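Long-range contacts in chitinase (Paenibacillus sp. FPU-7, PDB 5GZT), which probably hydrolyses the beta-1,4 linkages of chitin and chitodextrins at random internal positions, through two glycoside hydrolase family 18 domains: residues Ser1-Asp6 and Val21-Gly27; Lys426-Thr430 and Ser466-Ile472. All blocks are in the same frame, centred on the assembly; numbering follows the deposited sequence.

Contact 1: residues Ser1-Asp6 and Val21-Gly27; sequences SVHMND and VRIVAKG
H3 and R22 cross on the face that also carries N5, V24 and K26. The imidazole of H3 and the guanidinium of R22 stand nearly perpendicular, their planes 82° apart, with CE1 of H3 3.7 Å from NH2 of R22. A bend at chi3 (74°) brings that guanidinium alongside H3 and past S1, while NH1 makes a salt bridge to E43 on the next strand and NE and NH2 bond to the backbone of another protein chain. Further along, the aliphatic part of K26 runs over the amide of N5, its CE 3.2 Å from OD1. M4 reaches across the other face as an extended chain, putting its CE 3.5 Å from CG2 of I23. Between the two rows the backbones pair in parallel: V2 N to R22 O is almost straight (178°), whereas M4 N to V24 O is weak. V2 to N5 also pair with a parallel strand of the other chain, carrying the sheet across the interface. Strands 2-5 and 21-27, their axes 4.6 Å apart at closest, are neighbours in one parallel sheet, while the intervening strand 12-14 belongs to a second; such coiling is characteristic of a parallel beta-helix.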
loop_
_atom_site.group_PDB
_atom_site.type_symbol
_atom_site.label_atom_id
_atom_site.label_comp_id
_atom_site.label_asym_id
_atom_site.label_seq_id
_atom_site.Cartn_x
_atom_site.Cartn_y
_atom_site.Cartn_z
ATOM N N SER B 1 -49.421 -30.747 -54.132
ATOM C CA SER B 1 -48.734 -30.351 -52.869
ATOM C C SER B 1 -49.635 -30.386 -51.637
ATOM O O SER B 1 -50.844 -30.169 -51.715
ATOM C CB SER B 1 -48.085 -28.962 -53.001
ATOM O OG SER B 1 -47.062 -29.009 -53.986
ATOM N N VAL B 2 -49.005 -30.619 -50.488
ATOM C CA VAL B 2 -49.690 -30.774 -49.227
ATOM C C VAL B 2 -49.330 -29.626 -48.303
ATOM O O VAL B 2 -48.159 -29.397 -47.981
ATOM C CB VAL B 2 -49.333 -32.125 -48.578
ATOM C CG1 VAL B 2 -50.168 -32.336 -47.327
ATOM C CG2 VAL B 2 -49.472 -33.271 -49.591
ATOM N N HIS B 3 -50.355 -28.899 -47.884
ATOM C CA HIS B 3 -50.201 -27.732 -47.038
ATOM C C HIS B 3 -50.708 -28.138 -45.659
ATOM O O HIS B 3 -51.721 -28.820 -45.540
ATOM C CB HIS B 3 -50.972 -26.533 -47.614
ATOM C CG HIS B 3 -50.563 -26.176 -49.001
ATOM N ND1 HIS B 3 -49.773 -25.074 -49.274
ATOM C CD2 HIS B 3 -50.797 -26.791 -50.192
ATOM C CE1 HIS B 3 -49.553 -25.023 -50.581
ATOM N NE2 HIS B 3 -50.149 -26.059 -51.160
ATOM N N MET B 4 -49.957 -27.748 -44.634
ATOM C CA MET B 4 -50.228 -28.084 -43.255
ATOM C C MET B 4 -50.285 -26.718 -42.598
ATOM O O MET B 4 -49.260 -26.160 -42.155
ATOM C CB MET B 4 -49.133 -29.009 -42.675
ATOM C CG MET B 4 -49.135 -30.426 -43.275
ATOM S SD MET B 4 -47.788 -31.509 -42.700
ATOM C CE MET B 4 -47.958 -32.990 -43.706
ATOM N N ASN B 5 -51.500 -26.159 -42.628
ATOM C CA ASN B 5 -51.772 -24.807 -42.149
ATOM C C ASN B 5 -52.246 -24.885 -40.713
ATOM O O ASN B 5 -52.988 -25.798 -40.375
ATOM C CB ASN B 5 -52.821 -24.126 -43.028
ATOM C CG ASN B 5 -52.258 -23.697 -44.361
ATOM O OD1 ASN B 5 -52.500 -22.584 -44.805
ATOM N ND2 ASN B 5 -51.491 -24.568 -44.995
ATOM N N ASP B 6 -51.773 -23.942 -39.889
ATOM C CA ASP B 6 -51.903 -23.941 -38.403
ATOM C C ASP B 6 -52.352 -25.286 -37.806
ATOM O O ASP B 6 -53.199 -25.308 -36.924
ATOM C CB ASP B 6 -52.820 -22.790 -37.920
ATOM C CG ASP B 6 -52.727 -21.554 -38.798
ATOM O OD1 ASP B 6 -53.166 -21.694 -39.959
ATOM O OD2 ASP B 6 -52.231 -20.475 -38.361
ATOM N N VAL B 21 -43.229 -35.008 -53.658
ATOM C CA VAL B 21 -44.267 -34.247 -53.020
ATOM C C VAL B 21 -43.636 -33.054 -52.346
ATOM O O VAL B 21 -42.652 -33.214 -51.597
ATOM C CB VAL B 21 -44.958 -35.026 -51.858
ATOM C CG1 VAL B 21 -45.981 -34.139 -51.144
ATOM C CG2 VAL B 21 -45.616 -36.277 -52.385
ATOM N N ARG B 22 -44.229 -31.875 -52.535
ATOM C CA ARG B 22 -43.892 -30.722 -51.697
ATOM C C ARG B 22 -44.813 -30.717 -50.465
ATOM O O ARG B 22 -46.018 -30.870 -50.597
ATOM C CB ARG B 22 -43.965 -29.432 -52.514
ATOM C CG ARG B 22 -43.548 -28.169 -51.796
ATOM C CD ARG B 22 -43.463 -27.015 -52.788
ATOM N NE ARG B 22 -44.825 -26.586 -53.166
ATOM C CZ ARG B 22 -45.511 -25.589 -52.598
ATOM N NH1 ARG B 22 -44.986 -24.843 -51.616
ATOM N NH2 ARG B 22 -46.737 -25.332 -53.018
ATOM N N ILE B 23 -44.238 -30.603 -49.267
ATOM C CA ILE B 23 -44.999 -30.545 -48.037
ATOM C C ILE B 23 -44.684 -29.239 -47.386
ATOM O O ILE B 23 -43.531 -28.947 -47.144
ATOM C CB ILE B 23 -44.678 -31.718 -47.060
ATOM C CG1 ILE B 23 -44.960 -33.053 -47.742
ATOM C CG2 ILE B 23 -45.492 -31.587 -45.766
ATOM C CD1 ILE B 23 -44.619 -34.295 -46.923
ATOM N N VAL B 24 -45.720 -28.458 -47.079
ATOM C CA VAL B 24 -45.527 -27.151 -46.564
ATOM C C VAL B 24 -46.133 -27.072 -45.179
ATOM O O VAL B 24 -47.097 -27.764 -44.897
ATOM C CB VAL B 24 -46.144 -26.076 -47.494
ATOM C CG1 VAL B 24 -45.632 -24.702 -47.093
ATOM C CG2 VAL B 24 -45.788 -26.355 -48.933
ATOM N N ALA B 25 -45.543 -26.232 -44.330
ATOM C CA ALA B 25 -46.011 -25.984 -43.005
ATOM C C ALA B 25 -46.179 -24.470 -42.853
ATOM O O ALA B 25 -45.159 -23.692 -42.984
ATOM C CB ALA B 25 -44.996 -26.516 -41.990
ATOM N N LYS B 26 -47.442 -24.061 -42.560
ATOM C CA LYS B 26 -47.843 -22.647 -42.510
ATOM C C LYS B 26 -48.382 -22.167 -41.146
ATOM O O LYS B 26 -49.177 -22.829 -40.485
ATOM C CB LYS B 26 -48.850 -22.347 -43.633
ATOM C CG LYS B 26 -48.711 -20.947 -44.229
ATOM C CD LYS B 26 -50.004 -20.433 -44.859
ATOM C CE LYS B 26 -51.003 -19.952 -43.801
ATOM N NZ LYS B 26 -52.226 -19.338 -44.397
ATOM N N GLY B 27 -47.911 -21.007 -40.726
ATOM C CA GLY B 27 -48.378 -20.380 -39.510
ATOM C C GLY B 27 -48.038 -21.117 -38.228
ATOM O O GLY B 27 -46.863 -21.323 -37.914
#

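Contact 2: residues Lys426-Thr430 and Ser466-Ile472; sequences KANFT and SVELTKI
T430 and E468 meet at about a right angle, and their hydroxyl-carboxylate bond is the direct polar link between the two segments. With OG1 beside its own backbone N and anti to the carbonyl carbon (chi1 -62°), T430 donates to OE1 of E468 over 2.6 Å, using the anti lone pair of that oxygen. The glutamate reaches the helix because its chain is extended beyond CG (chi2 -179°); its other oxygen, OE2, forms a long salt bridge of 3.6 Å with NZ of K471. A water ties the same corner together, giving hydrogens to K426 O and T430 OG1 and accepting one from E468 N, so this N-cap residue is held through both backbone and side chain. K426 stretches out fully alongside the S466-V467 backbone, its CG 3.4 Å from S466 O. Its ammonium group bonds to D465 O and to a second water that bridges to V467 O. On the apolar side, CD2 of F429 meets CG1 of V467 at 3.8 Å, and CE2 lies 4.1 Å from CD1 of I472, whose CG2 also packs against T430 OG1. The contact thus sets the first turn of helix 425-447 against the start of the short helix 469-472 in a family 18 domain, with F429 reaching inward to Y463 of helix 461-464 and to W408, just past strand 403-407.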
loop_
_atom_site.group_PDB
_atom_site.type_symbol
_atom_site.label_atom_id
_atom_site.label_comp_id
_atom_site.label_asym_id
_atom_site.label_seq_id
_atom_site.Cartn_x
_atom_site.Cartn_y
_atom_site.Cartn_z
ATOM N N LYS B 426 -20.684 -17.625 -6.960
ATOM C CA LYS B 426 -19.613 -17.710 -7.944
ATOM C C LYS B 426 -19.802 -16.824 -9.212
ATOM O O LYS B 426 -19.038 -15.891 -9.413
ATOM C CB LYS B 426 -19.339 -19.166 -8.238
ATOM C CG LYS B 426 -18.179 -19.395 -9.197
ATOM C CD LYS B 426 -17.706 -20.844 -9.214
ATOM C CE LYS B 426 -16.414 -20.860 -9.999
ATOM N NZ LYS B 426 -15.801 -22.197 -10.083
ATOM N N ALA B 427 -20.862 -17.029 -10.018
ATOM C CA ALA B 427 -21.157 -16.092 -11.162
ATOM C C ALA B 427 -21.668 -14.731 -10.677
ATOM O O ALA B 427 -21.420 -13.669 -11.286
ATOM C CB ALA B 427 -22.190 -16.734 -12.131
ATOM N N ASN B 428 -22.373 -14.734 -9.558
ATOM C CA ASN B 428 -22.938 -13.482 -9.057
ATOM C C ASN B 428 -21.868 -12.476 -8.690
ATOM O O ASN B 428 -22.014 -11.235 -8.957
ATOM C CB ASN B 428 -23.916 -13.768 -7.876
ATOM C CG ASN B 428 -25.262 -14.425 -8.350
ATOM O OD1 ASN B 428 -25.499 -14.537 -9.551
ATOM N ND2 ASN B 428 -26.111 -14.867 -7.420
ATOM N N PHE B 429 -20.775 -12.987 -8.079
ATOM C CA PHE B 429 -19.632 -12.107 -7.701
ATOM C C PHE B 429 -19.096 -11.470 -8.995
ATOM O O PHE B 429 -18.823 -10.234 -9.104
ATOM C CB PHE B 429 -18.585 -12.993 -6.929
ATOM C CG PHE B 429 -17.390 -12.242 -6.342
ATOM C CD1 PHE B 429 -17.536 -10.995 -5.703
ATOM C CD2 PHE B 429 -16.118 -12.830 -6.366
ATOM C CE1 PHE B 429 -16.434 -10.349 -5.130
ATOM C CE2 PHE B 429 -15.037 -12.186 -5.793
ATOM C CZ PHE B 429 -15.192 -10.939 -5.205
ATOM N N THR B 430 -18.985 -12.276 -10.033
ATOM C CA THR B 430 -18.488 -11.736 -11.332
ATOM C C THR B 430 -19.337 -10.580 -11.869
ATOM O O THR B 430 -18.843 -9.480 -12.263
ATOM C CB THR B 430 -18.413 -12.884 -12.374
ATOM O OG1 THR B 430 -17.480 -13.874 -11.914
ATOM C CG2 THR B 430 -17.986 -12.339 -13.749
ATOM N N SER B 466 -14.073 -21.171 -5.878
ATOM C CA SER B 466 -15.359 -20.556 -5.613
ATOM C C SER B 466 -15.557 -19.257 -6.370
ATOM O O SER B 466 -16.635 -18.659 -6.284
ATOM C CB SER B 466 -15.502 -20.295 -4.106
ATOM O OG SER B 466 -15.431 -21.520 -3.373
ATOM N N VAL B 467 -14.558 -18.823 -7.127
ATOM C CA VAL B 467 -14.662 -17.575 -7.858
ATOM C C VAL B 467 -14.064 -17.780 -9.252
ATOM O O VAL B 467 -13.435 -18.818 -9.525
ATOM C CB VAL B 467 -13.966 -16.372 -7.143
ATOM C CG1 VAL B 467 -14.471 -16.165 -5.714
ATOM C CG2 VAL B 467 -12.466 -16.573 -7.099
ATOM N N GLU B 468 -14.297 -16.784 -10.103
ATOM C CA GLU B 468 -13.968 -16.832 -11.553
ATOM C C GLU B 468 -12.828 -15.894 -11.862
ATOM O O GLU B 468 -13.008 -14.764 -12.363
ATOM C CB GLU B 468 -15.227 -16.539 -12.427
ATOM C CG GLU B 468 -16.400 -17.508 -12.155
ATOM C CD GLU B 468 -17.666 -17.265 -13.024
ATOM O OE1 GLU B 468 -18.136 -16.106 -13.161
ATOM O OE2 GLU B 468 -18.174 -18.278 -13.546
ATOM N N LEU B 469 -11.620 -16.363 -11.534
ATOM C CA LEU B 469 -10.483 -15.455 -11.469
ATOM C C LEU B 469 -10.210 -14.807 -12.800
ATOM O O LEU B 469 -10.016 -13.567 -12.898
ATOM C CB LEU B 469 -9.216 -16.163 -10.917
ATOM C CG LEU B 469 -9.309 -16.635 -9.470
ATOM C CD1 LEU B 469 -8.177 -17.584 -9.163
ATOM C CD2 LEU B 469 -9.269 -15.439 -8.544
ATOM N N THR B 470 -10.196 -15.639 -13.839
ATOM C CA THR B 470 -9.908 -15.153 -15.182
ATOM C C THR B 470 -11.024 -14.200 -15.566
ATOM O O THR B 470 -10.765 -13.128 -16.138
ATOM C CB THR B 470 -9.778 -16.346 -16.174
ATOM O OG1 THR B 470 -8.511 -17.013 -15.955
ATOM C CG2 THR B 470 -9.855 -15.853 -17.632
ATOM N N LYS B 471 -12.270 -14.546 -15.185
ATOM C CA LYS B 471 -13.395 -13.630 -15.434
ATOM C C LYS B 471 -13.402 -12.333 -14.662
ATOM O O LYS B 471 -13.664 -11.300 -15.254
ATOM C CB LYS B 471 -14.725 -14.343 -15.307
ATOM C CG LYS B 471 -14.868 -15.435 -16.360
ATOM C CD LYS B 471 -16.283 -15.986 -16.438
ATOM C CE LYS B 471 -16.263 -17.498 -16.628
ATOM N NZ LYS B 471 -17.610 -17.927 -17.074
ATOM N N ILE B 472 -13.092 -12.341 -13.360
ATOM C CA ILE B 472 -13.191 -11.073 -12.585
ATOM C C ILE B 472 -11.998 -10.191 -12.749
ATOM O O ILE B 472 -12.075 -8.982 -12.567
ATOM C CB ILE B 472 -13.421 -11.327 -11.077
ATOM C CG1 ILE B 472 -12.224 -12.004 -10.386
ATOM C CG2 ILE B 472 -14.676 -12.142 -10.867
ATOM C CD1 ILE B 472 -12.566 -12.688 -9.065
HETATM O O HOH W 1 -16.515 -14.911 -9.367
HETATM O O HOH W 2 -12.956 -21.389 -10.999
#

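Contacts 1 and 2 belong to different parts of the chain and do not touch: their centres lie 49 Å apart and their nearest atoms about 36 Å. They follow each other in sequence, 1-6 with 21-27 being complete long before 426-430 meets 466-472. The first sits at the far N-terminal end, its centre about 77 Å from that of the chain. A sodium ion held by E44, T50, F52 and S72 lies about 7 Å from the side chain of A25, and both I23 and A25 touch F52. The second, 29 Å from the chain's centre, lies within the first of two family 18 domains, and no other protein chain of the assembly touches it.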